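PDB 5GY3: glucanase from Klebsiella pneumoniae, which probably hydrolyses internal beta-1,4-glucosidic linkages in cellulose, lichenin and cereal beta-D-glucans, acting as a family 8 endoglucanase. Local coordinates for residues T2-Y7 with M36-A41; L91-L96 with R159-R164; R98-W103 with R107-S112; A114-L119 with T168-L173. One frame throughout, in Å; residues are numbered along the deposited sequence.

In the fold
From the N terminus, contact 1 comes first: helix 2-11 meets the end of helix 29-41, closing a loop before any other contact opens. Helix 86-103 then serves two contacts. Contact 2 joins it to helix 155-164, and contact 3, nested within that loop, folds helix 106-123 back along it. Contact 4 takes a later part of helix 106-123 across to helix 167-183, and since its segments alternate with those of contact 2, these two cross. Neighbouring contacts touch: A95 packs on M36 and L37, and W170 on F161. Together they tie six helices of the (alpha/alpha)6 barrel expected for family 8.

Contact 1 of 4, residues T2-Y7 with M36-A41; sequences TAWERY and MLLAVA
W4 lays its indole against the L38-A39 peptide of helix 29-41 in a buried, apolar helix-helix contact at the N-terminal end of the chain, part of the (alpha/alpha)6 barrel expected of family 8 glycoside hydrolases. Residues 2-7 and 36-41 run roughly antiparallel, at 140°, with their axes 10.8 Å apart. That spacing is bridged by aromatic side chains, and no hydrogen bond passes between the two segments.

The indole lies with one face over the peptide that joins L38 to A39, so it packs on main chain as well as on side chains. L38 O stands above the middle of the ring, while A39 N sits nearer the rim. CG of W4 is anti to the backbone N (chi1 169°), which sends the six-membered ring across the gap. Its far end reaches two neighbours: CZ3 of W4 comes to 3.5 Å from CB of L38, and CZ2 of W4 to 3.7 Å from CB of A39. The polar corner of the indole is satisfied by D44, which accepts from NE1, and N42 ND2 bonds to L38 O.

One turn further on, Y7 also faces helix 29-41, but more loosely. Its hydroxyl is hydrogen-bonded to S297 on helix 293-307. The ring meets L38 obliquely, CE2 of Y7 lying 4.3 Å from the methyl CD1 of L38.

Contact 2 of 4, residues L91-L96 with R159-R164; sequences LIAWAL and RAFAER
F161 points its ring edge at the backbone of W94, whose amide N lies close to the phenyl plane and 3.7 Å from CE1 of F161. The same ring tip meets A93 obliquely, CZ of F161 standing 4.0 Å from CB of A93, so the phenyl end touches helix 86-103 at two successive residues. With CG anti to its carbonyl carbon (chi1 -62°), F161 brings round to its partner a ring whose first bond runs alongside the interface. W170 meets F161 edge-to-face, and T116 of helix 106-123 packs against it too.

The second flat group, the W94 indole, has the methyl of A160 at its pyrrole end, neither squarely over the face nor at the edge; CB of A160 is 3.6 Å from NE1 of W94. W227 meets this indole as well, with the ring planes steeply inclined. NE1 of W94 donates to a water at 3.0 Å. That water also lies at the edge of the R159 guanidinium, in its plane, and accepts a weak bond from NH2. The other end of the guanidinium is held within its own helix by a salt bridge, NH1 of R159 to OE1 of E163 at 2.7 Å.

The two helices cross at 55° with axes 10.3 Å apart, a gap filled by two aromatics and two alanines. The W94 side chain is about 9 Å from that of D87, the predicted nucleophile, so this packing lies near the probable catalytic site, in the (alpha/alpha)6 barrel expected of the family.

Contact 3 of 4, residues R98-W103 with R107-S112; sequences RAQKQW and RYAIAS
Y108 and A99 form the tight part of this contact: the methyl of A99 sits over one face of the tyrosine ring in a CH-pi contact, 4.0 Å from CB of A99 to the Y108 ring centroid. The backbones come close here as well, with CA of Q100 and CA of Y108 only 5.2 Å apart, and CB of Y108 rests against the main-chain N of Q100.

Y108 has CG anti to its carbonyl carbon, which carries the ring along the seam to W103. There the two aromatics meet obliquely, planes at 57°, CE3 of W103 lying 3.9 Å from CE2 of Y108. F48 packs edge-to-face with both rings. The hydroxyl of the buried tyrosine is gripped by D49 and R45 of helix 45-59, and NE1 of W103 is bonded to N43.

The Q100 flank is the more exposed one. The Q100 side chain touches with its aliphatic stem, CG approaching CB of A109 to 3.7 Å; the chain then bends at chi2 (-86°), and its amide leads away from helix 106-123. Q100 is partly exposed, whereas Y108 and A109 are buried.

With axes 7.8 Å apart and directions 170° from each other, helices 86-103 and 106-123 make a close antiparallel alpha-alpha hairpin, joined through Q104 and D105, as expected in the (alpha/alpha)6 fold of family 8.

Contact 4 of 4, residues A114-L119 with T168-L173; sequences AITASL and TAWRTL
T116 and W170 mark the nearest approach of the two backbones, yet their CA atoms are still 9.3 Å apart; segments 114-119 and 168-173, each regular helix, are linked by one long side chain rather than by close main-chain packing. That side chain is the indole of W170. It leaves helix 167-183 with CG anti to the carbonyl carbon (chi1 -78°) and meets helix 106-123 edge-on.

Near the plane of the ring, O of T116 lies 3.6 Å from CZ2 of W170, and CB of L119 lies 4.1 Å from CH2 of W170. W158 also meets this indole.

A water completes the bridge. It accepts from NE1 of W170 at 2.9 Å, lying in the indole plane, and is hydrogen-bonded to OG1 of T116 at 3.0 Å. The T116 hydroxyl, set between backbone N and carbonyl carbon (chi1 58°), also bonds to O of D113 one turn earlier.

The chemistry is thus mixed: a carbonyl oxygen and aliphatic carbon at the benzene rim, and one water that takes the indole N-H and links it to the threonine hydroxyl across a gap too wide for a direct bond.

Contact 1 of 4, residues T2-Y7 with M36-A41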
loop_
_atom_site.group_PDB
_atom_site.type_symbol
_atom_site.label_atom_id
_atom_site.label_comp_id
_atom_site.label_asym_id
_atom_site.label_seq_id
_atom_site.Cartn_x
_atom_site.Cartn_y
_atom_site.Cartn_z
ATOM N N THR A 2 -11.298 15.961 -12.405
ATOM C CA THR A 2 -12.487 16.070 -11.570
ATOM C C THR A 2 -12.457 15.058 -10.432
ATOM O O THR A 2 -12.824 15.395 -9.304
ATOM C CB THR A 2 -13.757 15.908 -12.408
ATOM O OG1 THR A 2 -13.804 16.933 -13.408
ATOM C CG2 THR A 2 -14.991 16.040 -11.529
ATOM N N ALA A 3 -12.007 13.825 -10.696
ATOM C CA ALA A 3 -11.950 12.816 -9.637
ATOM C C ALA A 3 -11.142 13.320 -8.448
ATOM O O ALA A 3 -11.578 13.231 -7.292
ATOM C CB ALA A 3 -11.365 11.507 -10.176
ATOM N N TRP A 4 -9.975 13.906 -8.722
ATOM C CA TRP A 4 -9.109 14.407 -7.661
ATOM C C TRP A 4 -9.759 15.561 -6.903
ATOM O O TRP A 4 -9.676 15.625 -5.673
ATOM C CB TRP A 4 -7.761 14.826 -8.265
ATOM C CG TRP A 4 -6.869 15.593 -7.341
ATOM C CD1 TRP A 4 -6.467 16.891 -7.485
ATOM C CD2 TRP A 4 -6.259 15.115 -6.143
ATOM N NE1 TRP A 4 -5.649 17.255 -6.443
ATOM C CE2 TRP A 4 -5.507 16.184 -5.601
ATOM C CE3 TRP A 4 -6.282 13.891 -5.461
ATOM C CZ2 TRP A 4 -4.782 16.066 -4.420
ATOM C CZ3 TRP A 4 -5.562 13.779 -4.289
ATOM C CH2 TRP A 4 -4.816 14.856 -3.782
ATOM N N GLU A 5 -10.402 16.494 -7.615
ATOM C CA GLU A 5 -11.106 17.572 -6.924
ATOM C C GLU A 5 -12.213 17.025 -6.029
ATOM O O GLU A 5 -12.371 17.464 -4.882
ATOM C CB GLU A 5 -11.674 18.567 -7.936
ATOM C CG GLU A 5 -10.609 19.356 -8.670
ATOM C CD GLU A 5 -9.798 20.226 -7.734
ATOM O OE1 GLU A 5 -10.386 20.796 -6.787
ATOM O OE2 GLU A 5 -8.571 20.338 -7.940
ATOM N N ARG A 6 -12.982 16.054 -6.530
ATOM C CA ARG A 6 -14.041 15.468 -5.713
ATOM C C ARG A 6 -13.463 14.727 -4.512
ATOM O O ARG A 6 -14.044 14.741 -3.422
ATOM C CB ARG A 6 -14.898 14.540 -6.574
ATOM C CG ARG A 6 -16.143 14.038 -5.891
ATOM C CD ARG A 6 -16.928 15.184 -5.263
ATOM N NE ARG A 6 -18.152 14.720 -4.610
ATOM C CZ ARG A 6 -18.905 15.476 -3.816
ATOM N NH1 ARG A 6 -18.554 16.733 -3.570
ATOM N NH2 ARG A 6 -20.004 14.974 -3.261
ATOM N N TYR A 7 -12.306 14.089 -4.690
ATOM C CA TYR A 7 -11.638 13.393 -3.592
ATOM C C TYR A 7 -11.238 14.361 -2.489
ATOM O O TYR A 7 -11.433 14.083 -1.299
ATOM C CB TYR A 7 -10.419 12.669 -4.155
ATOM C CG TYR A 7 -9.621 11.792 -3.214
ATOM C CD1 TYR A 7 -10.066 10.515 -2.869
ATOM C CD2 TYR A 7 -8.384 12.209 -2.737
ATOM C CE1 TYR A 7 -9.311 9.695 -2.040
ATOM C CE2 TYR A 7 -7.626 11.402 -1.912
ATOM C CZ TYR A 7 -8.091 10.144 -1.567
ATOM O OH TYR A 7 -7.321 9.340 -0.756
ATOM N N MET A 36 -0.738 12.067 -1.155
ATOM C CA MET A 36 0.449 12.757 -1.661
ATOM C C MET A 36 0.830 12.262 -3.053
ATOM O O MET A 36 1.197 13.061 -3.921
ATOM C CB MET A 36 1.617 12.588 -0.693
ATOM C CG MET A 36 1.488 13.417 0.571
ATOM S SD MET A 36 2.660 12.986 1.871
ATOM C CE MET A 36 4.237 13.413 1.118
ATOM N N LEU A 37 0.755 10.947 -3.285
ATOM C CA LEU A 37 0.988 10.410 -4.626
ATOM C C LEU A 37 0.012 11.002 -5.632
ATOM O O LEU A 37 0.401 11.408 -6.735
ATOM C CB LEU A 37 0.857 8.882 -4.622
ATOM C CG LEU A 37 2.004 8.056 -4.053
ATOM C CD1 LEU A 37 1.565 6.588 -3.886
ATOM C CD2 LEU A 37 3.217 8.147 -4.970
ATOM N N LEU A 38 -1.273 11.031 -5.274
ATOM C CA LEU A 38 -2.279 11.550 -6.193
ATOM C C LEU A 38 -2.142 13.058 -6.388
ATOM O O LEU A 38 -2.454 13.570 -7.471
ATOM C CB LEU A 38 -3.679 11.179 -5.695
ATOM C CG LEU A 38 -4.006 9.673 -5.652
ATOM C CD1 LEU A 38 -5.373 9.437 -5.040
ATOM C CD2 LEU A 38 -3.938 9.042 -7.035
ATOM N N ALA A 39 -1.672 13.782 -5.371
ATOM C CA ALA A 39 -1.439 15.215 -5.553
ATOM C C ALA A 39 -0.342 15.466 -6.583
ATOM O O ALA A 39 -0.471 16.360 -7.425
ATOM C CB ALA A 39 -1.097 15.873 -4.217
ATOM N N VAL A 40 0.733 14.672 -6.554
ATOM C CA VAL A 40 1.768 14.797 -7.585
ATOM C C VAL A 40 1.185 14.484 -8.955
ATOM O O VAL A 40 1.404 15.216 -9.932
ATOM C CB VAL A 40 2.958 13.870 -7.279
ATOM C CG1 VAL A 40 3.998 13.982 -8.396
ATOM C CG2 VAL A 40 3.562 14.184 -5.927
ATOM N N ALA A 41 0.428 13.384 -9.042
ATOM C CA ALA A 41 -0.133 12.947 -10.317
ATOM C C ALA A 41 -1.070 13.987 -10.917
ATOM O O ALA A 41 -1.187 14.091 -12.143
ATOM C CB ALA A 41 -0.864 11.624 -10.128
#

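Contact 2 of 4, residues L91-L96 with R159-R164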
loop_
_atom_site.group_PDB
_atom_site.type_symbol
_atom_site.label_atom_id
_atom_site.label_comp_id
_atom_site.label_asym_id
_atom_site.label_seq_id
_atom_site.Cartn_x
_atom_site.Cartn_y
_atom_site.Cartn_z
ATOM N N LEU A 91 4.937 4.871 1.126
ATOM C CA LEU A 91 4.137 5.670 0.201
ATOM C C LEU A 91 4.492 7.143 0.307
ATOM O O LEU A 91 4.585 7.846 -0.712
ATOM C CB LEU A 91 2.653 5.466 0.498
ATOM C CG LEU A 91 2.131 4.062 0.191
ATOM C CD1 LEU A 91 0.794 3.842 0.885
ATOM C CD2 LEU A 91 2.009 3.874 -1.310
ATOM N N ILE A 92 4.689 7.620 1.539
ATOM C CA ILE A 92 5.095 9.006 1.773
ATOM C C ILE A 92 6.449 9.278 1.129
ATOM O O ILE A 92 6.629 10.280 0.427
ATOM C CB ILE A 92 5.111 9.309 3.284
ATOM C CG1 ILE A 92 3.681 9.312 3.851
ATOM C CG2 ILE A 92 5.827 10.637 3.556
ATOM C CD1 ILE A 92 3.590 9.155 5.404
ATOM N N ALA A 93 7.427 8.394 1.365
ATOM C CA ALA A 93 8.755 8.611 0.795
ATOM C C ALA A 93 8.714 8.550 -0.724
ATOM O O ALA A 93 9.456 9.268 -1.407
ATOM C CB ALA A 93 9.748 7.580 1.340
ATOM N N TRP A 94 7.883 7.662 -1.266
ATOM C CA TRP A 94 7.747 7.531 -2.713
ATOM C C TRP A 94 7.107 8.775 -3.311
ATOM O O TRP A 94 7.574 9.295 -4.333
ATOM C CB TRP A 94 6.911 6.284 -3.019
ATOM C CG TRP A 94 6.835 5.901 -4.451
ATOM C CD1 TRP A 94 7.723 6.210 -5.451
ATOM C CD2 TRP A 94 5.815 5.106 -5.050
ATOM N NE1 TRP A 94 7.309 5.649 -6.638
ATOM C CE2 TRP A 94 6.142 4.964 -6.415
ATOM C CE3 TRP A 94 4.654 4.491 -4.563
ATOM C CZ2 TRP A 94 5.338 4.250 -7.302
ATOM C CZ3 TRP A 94 3.866 3.764 -5.447
ATOM C CH2 TRP A 94 4.219 3.644 -6.796
ATOM N N ALA A 95 6.047 9.280 -2.671
ATOM C CA ALA A 95 5.416 10.507 -3.144
ATOM C C ALA A 95 6.402 11.676 -3.151
ATOM O O ALA A 95 6.401 12.491 -4.087
ATOM C CB ALA A 95 4.198 10.826 -2.277
ATOM N N LEU A 96 7.247 11.771 -2.119
ATOM C CA LEU A 96 8.247 12.839 -2.057
ATOM C C LEU A 96 9.255 12.725 -3.191
ATOM O O LEU A 96 9.628 13.733 -3.803
ATOM C CB LEU A 96 8.965 12.811 -0.706
ATOM C CG LEU A 96 8.106 13.386 0.425
ATOM C CD1 LEU A 96 8.578 12.920 1.805
ATOM C CD2 LEU A 96 8.083 14.923 0.332
ATOM N N ARG A 159 11.440 0.052 -6.516
ATOM C CA ARG A 159 12.225 0.266 -7.729
ATOM C C ARG A 159 12.623 1.734 -7.847
ATOM O O ARG A 159 13.773 2.047 -8.173
ATOM C CB ARG A 159 11.433 -0.199 -8.961
ATOM C CG ARG A 159 12.155 -0.008 -10.294
ATOM C CD ARG A 159 11.223 0.496 -11.376
ATOM N NE ARG A 159 10.142 1.338 -10.797
ATOM C CZ ARG A 159 10.096 2.658 -10.864
ATOM N NH1 ARG A 159 11.063 3.293 -11.491
ATOM N NH2 ARG A 159 9.084 3.303 -10.325
ATOM N N ALA A 160 11.694 2.647 -7.544
ATOM C CA ALA A 160 12.013 4.071 -7.562
ATOM C C ALA A 160 13.095 4.408 -6.547
ATOM O O ALA A 160 14.014 5.181 -6.848
ATOM C CB ALA A 160 10.757 4.901 -7.283
ATOM N N PHE A 161 12.999 3.849 -5.336
ATOM C CA PHE A 161 14.040 4.087 -4.336
ATOM C C PHE A 161 15.407 3.673 -4.870
ATOM O O PHE A 161 16.395 4.412 -4.742
ATOM C CB PHE A 161 13.745 3.311 -3.051
ATOM C CG PHE A 161 12.459 3.695 -2.351
ATOM C CD1 PHE A 161 11.822 4.896 -2.612
ATOM C CD2 PHE A 161 11.904 2.830 -1.412
ATOM C CE1 PHE A 161 10.638 5.246 -1.947
ATOM C CE2 PHE A 161 10.732 3.166 -0.737
ATOM C CZ PHE A 161 10.090 4.377 -1.016
ATOM N N ALA A 162 15.481 2.475 -5.455
ATOM C CA ALA A 162 16.761 1.951 -5.927
ATOM C C ALA A 162 17.400 2.849 -6.978
ATOM O O ALA A 162 18.629 2.946 -7.044
ATOM C CB ALA A 162 16.577 0.545 -6.491
ATOM N N GLU A 163 16.593 3.497 -7.819
ATOM C CA GLU A 163 17.146 4.395 -8.828
ATOM C C GLU A 163 17.788 5.635 -8.220
ATOM O O GLU A 163 18.571 6.307 -8.905
ATOM C CB GLU A 163 16.065 4.828 -9.796
ATOM C CG GLU A 163 15.345 3.685 -10.468
ATOM C CD GLU A 163 14.298 4.184 -11.445
ATOM O OE1 GLU A 163 13.274 4.760 -11.001
ATOM O OE2 GLU A 163 14.497 4.018 -12.665
ATOM N N ARG A 164 17.441 5.967 -6.977
ATOM C CA ARG A 164 17.836 7.172 -6.258
ATOM C C ARG A 164 18.959 6.910 -5.261
ATOM O O ARG A 164 19.925 7.679 -5.199
ATOM C CB ARG A 164 16.598 7.742 -5.533
ATOM C CG ARG A 164 16.853 8.784 -4.428
ATOM C CD ARG A 164 17.067 10.170 -5.005
ATOM N NE ARG A 164 17.501 11.127 -3.996
ATOM C CZ ARG A 164 17.975 12.333 -4.280
ATOM N NH1 ARG A 164 18.076 12.719 -5.544
ATOM N NH2 ARG A 164 18.356 13.152 -3.302
HETATM O O HOH W 1 8.264 6.442 -9.363
#

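Contact 3 of 4, residues R98-W103 with R107-S112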
loop_
_atom_site.group_PDB
_atom_site.type_symbol
_atom_site.label_atom_id
_atom_site.label_comp_id
_atom_site.label_asym_id
_atom_site.label_seq_id
_atom_site.Cartn_x
_atom_site.Cartn_y
_atom_site.Cartn_z
ATOM N N ARG A 98 8.682 11.420 -6.110
ATOM C CA ARG A 98 7.983 11.823 -7.323
ATOM C C ARG A 98 7.722 13.325 -7.348
ATOM O O ARG A 98 7.715 13.937 -8.426
ATOM C CB ARG A 98 6.691 11.016 -7.454
ATOM C CG ARG A 98 6.979 9.549 -7.822
ATOM C CD ARG A 98 5.865 8.576 -7.415
ATOM N NE ARG A 98 4.684 8.628 -8.273
ATOM C CZ ARG A 98 4.456 7.821 -9.312
ATOM N NH1 ARG A 98 5.334 6.893 -9.657
ATOM N NH2 ARG A 98 3.330 7.932 -10.007
ATOM N N ALA A 99 7.545 13.939 -6.181
ATOM C CA ALA A 99 7.362 15.385 -6.120
ATOM C C ALA A 99 8.611 16.128 -6.580
ATOM O O ALA A 99 8.515 17.176 -7.230
ATOM C CB ALA A 99 6.989 15.801 -4.699
ATOM N N GLN A 100 9.797 15.615 -6.235
ATOM C CA GLN A 100 11.024 16.249 -6.708
ATOM C C GLN A 100 11.059 16.292 -8.226
ATOM O O GLN A 100 11.442 17.306 -8.820
ATOM C CB GLN A 100 12.255 15.505 -6.187
ATOM C CG GLN A 100 13.577 16.102 -6.696
ATOM C CD GLN A 100 13.993 15.551 -8.044
ATOM O OE1 GLN A 100 13.874 14.354 -8.294
ATOM N NE2 GLN A 100 14.467 16.428 -8.927
ATOM N N LYS A 101 10.698 15.184 -8.868
ATOM C CA LYS A 101 10.734 15.140 -10.324
ATOM C C LYS A 101 9.684 16.061 -10.920
ATOM O O LYS A 101 9.958 16.786 -11.881
ATOM C CB LYS A 101 10.528 13.710 -10.812
ATOM C CG LYS A 101 11.683 12.790 -10.488
ATOM C CD LYS A 101 11.323 11.338 -10.755
ATOM C CE LYS A 101 12.578 10.517 -10.991
ATOM N NZ LYS A 101 13.679 10.962 -10.096
ATOM N N GLN A 102 8.481 16.052 -10.348
ATOM C CA GLN A 102 7.383 16.833 -10.902
ATOM C C GLN A 102 7.677 18.327 -10.840
ATOM O O GLN A 102 7.484 19.049 -11.824
ATOM C CB GLN A 102 6.095 16.504 -10.152
ATOM C CG GLN A 102 4.907 17.333 -10.582
ATOM C CD GLN A 102 4.419 16.970 -11.969
ATOM O OE1 GLN A 102 4.504 15.814 -12.390
ATOM N NE2 GLN A 102 3.922 17.958 -12.696
ATOM N N TRP A 103 8.141 18.812 -9.688
ATOM C CA TRP A 103 8.293 20.244 -9.470
ATOM C C TRP A 103 9.745 20.700 -9.428
ATOM O O TRP A 103 9.995 21.888 -9.192
ATOM C CB TRP A 103 7.563 20.663 -8.182
ATOM C CG TRP A 103 6.092 20.411 -8.308
ATOM C CD1 TRP A 103 5.256 20.913 -9.271
ATOM C CD2 TRP A 103 5.279 19.568 -7.474
ATOM N NE1 TRP A 103 3.977 20.440 -9.080
ATOM C CE2 TRP A 103 3.966 19.612 -7.987
ATOM C CE3 TRP A 103 5.533 18.793 -6.335
ATOM C CZ2 TRP A 103 2.910 18.896 -7.412
ATOM C CZ3 TRP A 103 4.471 18.082 -5.758
ATOM C CH2 TRP A 103 3.181 18.149 -6.297
ATOM N N ARG A 107 14.535 19.536 -2.384
ATOM C CA ARG A 107 14.158 19.401 -0.977
ATOM C C ARG A 107 13.204 18.226 -0.760
ATOM O O ARG A 107 13.291 17.535 0.265
ATOM C CB ARG A 107 13.559 20.719 -0.480
ATOM C CG ARG A 107 14.599 21.863 -0.466
ATOM C CD ARG A 107 13.993 23.240 -0.167
ATOM N NE ARG A 107 12.977 23.629 -1.146
ATOM C CZ ARG A 107 12.204 24.706 -1.038
ATOM N NH1 ARG A 107 12.330 25.520 0.005
ATOM N NH2 ARG A 107 11.298 24.970 -1.972
ATOM N N TYR A 108 12.325 17.950 -1.725
ATOM C CA TYR A 108 11.455 16.781 -1.594
ATOM C C TYR A 108 12.257 15.485 -1.631
ATOM O O TYR A 108 11.934 14.526 -0.917
ATOM C CB TYR A 108 10.409 16.757 -2.703
ATOM C CG TYR A 108 9.418 17.898 -2.684
ATOM C CD1 TYR A 108 8.645 18.156 -1.564
ATOM C CD2 TYR A 108 9.238 18.696 -3.808
ATOM C CE1 TYR A 108 7.717 19.193 -1.553
ATOM C CE2 TYR A 108 8.313 19.733 -3.810
ATOM C CZ TYR A 108 7.557 19.980 -2.684
ATOM O OH TYR A 108 6.632 21.011 -2.681
ATOM N N ALA A 109 13.288 15.430 -2.469
ATOM C CA ALA A 109 14.106 14.225 -2.558
ATOM C C ALA A 109 14.984 14.055 -1.325
ATOM O O ALA A 109 15.223 12.925 -0.886
ATOM C CB ALA A 109 14.959 14.265 -3.822
ATOM N N ILE A 110 15.466 15.161 -0.750
ATOM C CA ILE A 110 16.241 15.064 0.486
ATOM C C ILE A 110 15.372 14.527 1.614
ATOM O O ILE A 110 15.827 13.717 2.428
ATOM C CB ILE A 110 16.875 16.427 0.832
ATOM C CG1 ILE A 110 18.012 16.710 -0.154
ATOM C CG2 ILE A 110 17.356 16.455 2.290
ATOM C CD1 ILE A 110 18.525 18.145 -0.137
ATOM N N ALA A 111 14.093 14.925 1.646
ATOM C CA ALA A 111 13.175 14.369 2.636
ATOM C C ALA A 111 12.946 12.880 2.397
ATOM O O ALA A 111 12.951 12.081 3.345
ATOM C CB ALA A 111 11.844 15.124 2.606
ATOM N N SER A 112 12.740 12.494 1.139
ATOM C CA SER A 112 12.556 11.085 0.807
ATOM C C SER A 112 13.741 10.252 1.276
ATOM O O SER A 112 13.564 9.184 1.881
ATOM C CB SER A 112 12.356 10.936 -0.704
ATOM O OG SER A 112 12.202 9.567 -1.056
#

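Contact 4 of 4, residues A114-L119 with T168-L173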
loop_
_atom_site.group_PDB
_atom_site.type_symbol
_atom_site.label_atom_id
_atom_site.label_comp_id
_atom_site.label_asym_id
_atom_site.label_seq_id
_atom_site.Cartn_x
_atom_site.Cartn_y
_atom_site.Cartn_z
ATOM N N ALA A 114 15.837 10.544 3.684
ATOM C CA ALA A 114 15.884 10.266 5.115
ATOM C C ALA A 114 14.940 9.131 5.481
ATOM O O ALA A 114 15.293 8.252 6.282
ATOM C CB ALA A 114 15.549 11.534 5.910
ATOM N N ILE A 115 13.739 9.131 4.895
ATOM C CA ILE A 115 12.740 8.107 5.189
ATOM C C ILE A 115 13.170 6.757 4.636
ATOM O O ILE A 115 13.042 5.734 5.320
ATOM C CB ILE A 115 11.364 8.530 4.636
ATOM C CG1 ILE A 115 10.942 9.868 5.265
ATOM C CG2 ILE A 115 10.313 7.423 4.871
ATOM C CD1 ILE A 115 9.834 10.592 4.507
ATOM N N THR A 116 13.692 6.720 3.398
ATOM C CA THR A 116 14.113 5.428 2.857
ATOM C C THR A 116 15.298 4.865 3.634
ATOM O O THR A 116 15.373 3.654 3.855
ATOM C CB THR A 116 14.433 5.510 1.359
ATOM O OG1 THR A 116 15.464 6.472 1.106
ATOM C CG2 THR A 116 13.190 5.887 0.575
ATOM N N ALA A 117 16.226 5.721 4.073
ATOM C CA ALA A 117 17.304 5.228 4.930
ATOM C C ALA A 117 16.752 4.695 6.248
ATOM O O ALA A 117 17.216 3.659 6.751
ATOM C CB ALA A 117 18.335 6.326 5.182
ATOM N N SER A 118 15.747 5.377 6.807
ATOM C CA SER A 118 15.098 4.894 8.026
ATOM C C SER A 118 14.383 3.567 7.796
ATOM O O SER A 118 14.391 2.689 8.667
ATOM C CB SER A 118 14.103 5.936 8.548
ATOM O OG SER A 118 14.768 7.027 9.154
ATOM N N LEU A 119 13.737 3.408 6.646
ATOM C CA LEU A 119 13.079 2.139 6.365
ATOM C C LEU A 119 14.081 0.989 6.342
ATOM O O LEU A 119 13.831 -0.070 6.919
ATOM C CB LEU A 119 12.311 2.226 5.052
ATOM C CG LEU A 119 10.984 2.978 5.141
ATOM C CD1 LEU A 119 10.500 3.291 3.734
ATOM C CD2 LEU A 119 9.953 2.124 5.884
ATOM N N THR A 168 21.726 -1.261 -4.253
ATOM C CA THR A 168 21.878 -2.693 -4.011
ATOM C C THR A 168 20.902 -3.192 -2.946
ATOM O O THR A 168 20.273 -4.248 -3.118
ATOM C CB THR A 168 23.316 -3.007 -3.606
ATOM O OG1 THR A 168 24.204 -2.444 -4.583
ATOM C CG2 THR A 168 23.517 -4.520 -3.535
ATOM N N ALA A 169 20.758 -2.451 -1.841
ATOM C CA ALA A 169 19.879 -2.922 -0.767
ATOM C C ALA A 169 18.416 -2.947 -1.210
ATOM O O ALA A 169 17.666 -3.879 -0.872
ATOM C CB ALA A 169 20.043 -2.043 0.479
ATOM N N TRP A 170 17.978 -1.923 -1.946
ATOM C CA TRP A 170 16.584 -1.899 -2.388
ATOM C C TRP A 170 16.335 -2.951 -3.458
ATOM O O TRP A 170 15.262 -3.571 -3.496
ATOM C CB TRP A 170 16.200 -0.506 -2.901
ATOM C CG TRP A 170 15.939 0.464 -1.786
ATOM C CD1 TRP A 170 16.705 1.557 -1.440
ATOM C CD2 TRP A 170 14.871 0.409 -0.837
ATOM N NE1 TRP A 170 16.160 2.185 -0.335
ATOM C CE2 TRP A 170 15.034 1.504 0.049
ATOM C CE3 TRP A 170 13.784 -0.456 -0.651
ATOM C CZ2 TRP A 170 14.151 1.752 1.103
ATOM C CZ3 TRP A 170 12.896 -0.195 0.400
ATOM C CH2 TRP A 170 13.098 0.888 1.266
ATOM N N ARG A 171 17.316 -3.171 -4.333
ATOM C CA ARG A 171 17.170 -4.210 -5.344
ATOM C C ARG A 171 17.102 -5.593 -4.705
ATOM O O ARG A 171 16.300 -6.440 -5.120
ATOM C CB ARG A 171 18.323 -4.136 -6.347
ATOM C CG ARG A 171 18.144 -3.060 -7.386
ATOM C CD ARG A 171 18.955 -3.387 -8.628
ATOM N NE ARG A 171 18.854 -2.339 -9.631
ATOM C CZ ARG A 171 19.615 -2.283 -10.718
ATOM N NH1 ARG A 171 20.533 -3.218 -10.940
ATOM N NH2 ARG A 171 19.468 -1.287 -11.576
ATOM N N THR A 172 17.930 -5.836 -3.686
ATOM C CA THR A 172 17.860 -7.109 -2.975
ATOM C C THR A 172 16.512 -7.283 -2.291
ATOM O O THR A 172 15.930 -8.375 -2.317
ATOM C CB THR A 172 19.000 -7.198 -1.963
ATOM O OG1 THR A 172 20.241 -7.354 -2.666
ATOM C CG2 THR A 172 18.793 -8.382 -1.000
ATOM N N LEU A 173 16.004 -6.222 -1.661
ATOM C CA LEU A 173 14.695 -6.312 -1.017
ATOM C C LEU A 173 13.617 -6.641 -2.039
ATOM O O LEU A 173 12.736 -7.480 -1.791
ATOM C CB LEU A 173 14.366 -5.003 -0.283
ATOM C CG LEU A 173 13.189 -5.090 0.703
ATOM C CD1 LEU A 173 13.582 -5.882 1.970
ATOM C CD2 LEU A 173 12.631 -3.714 1.059
HETATM O O HOH W 2 17.469 4.268 1.154
#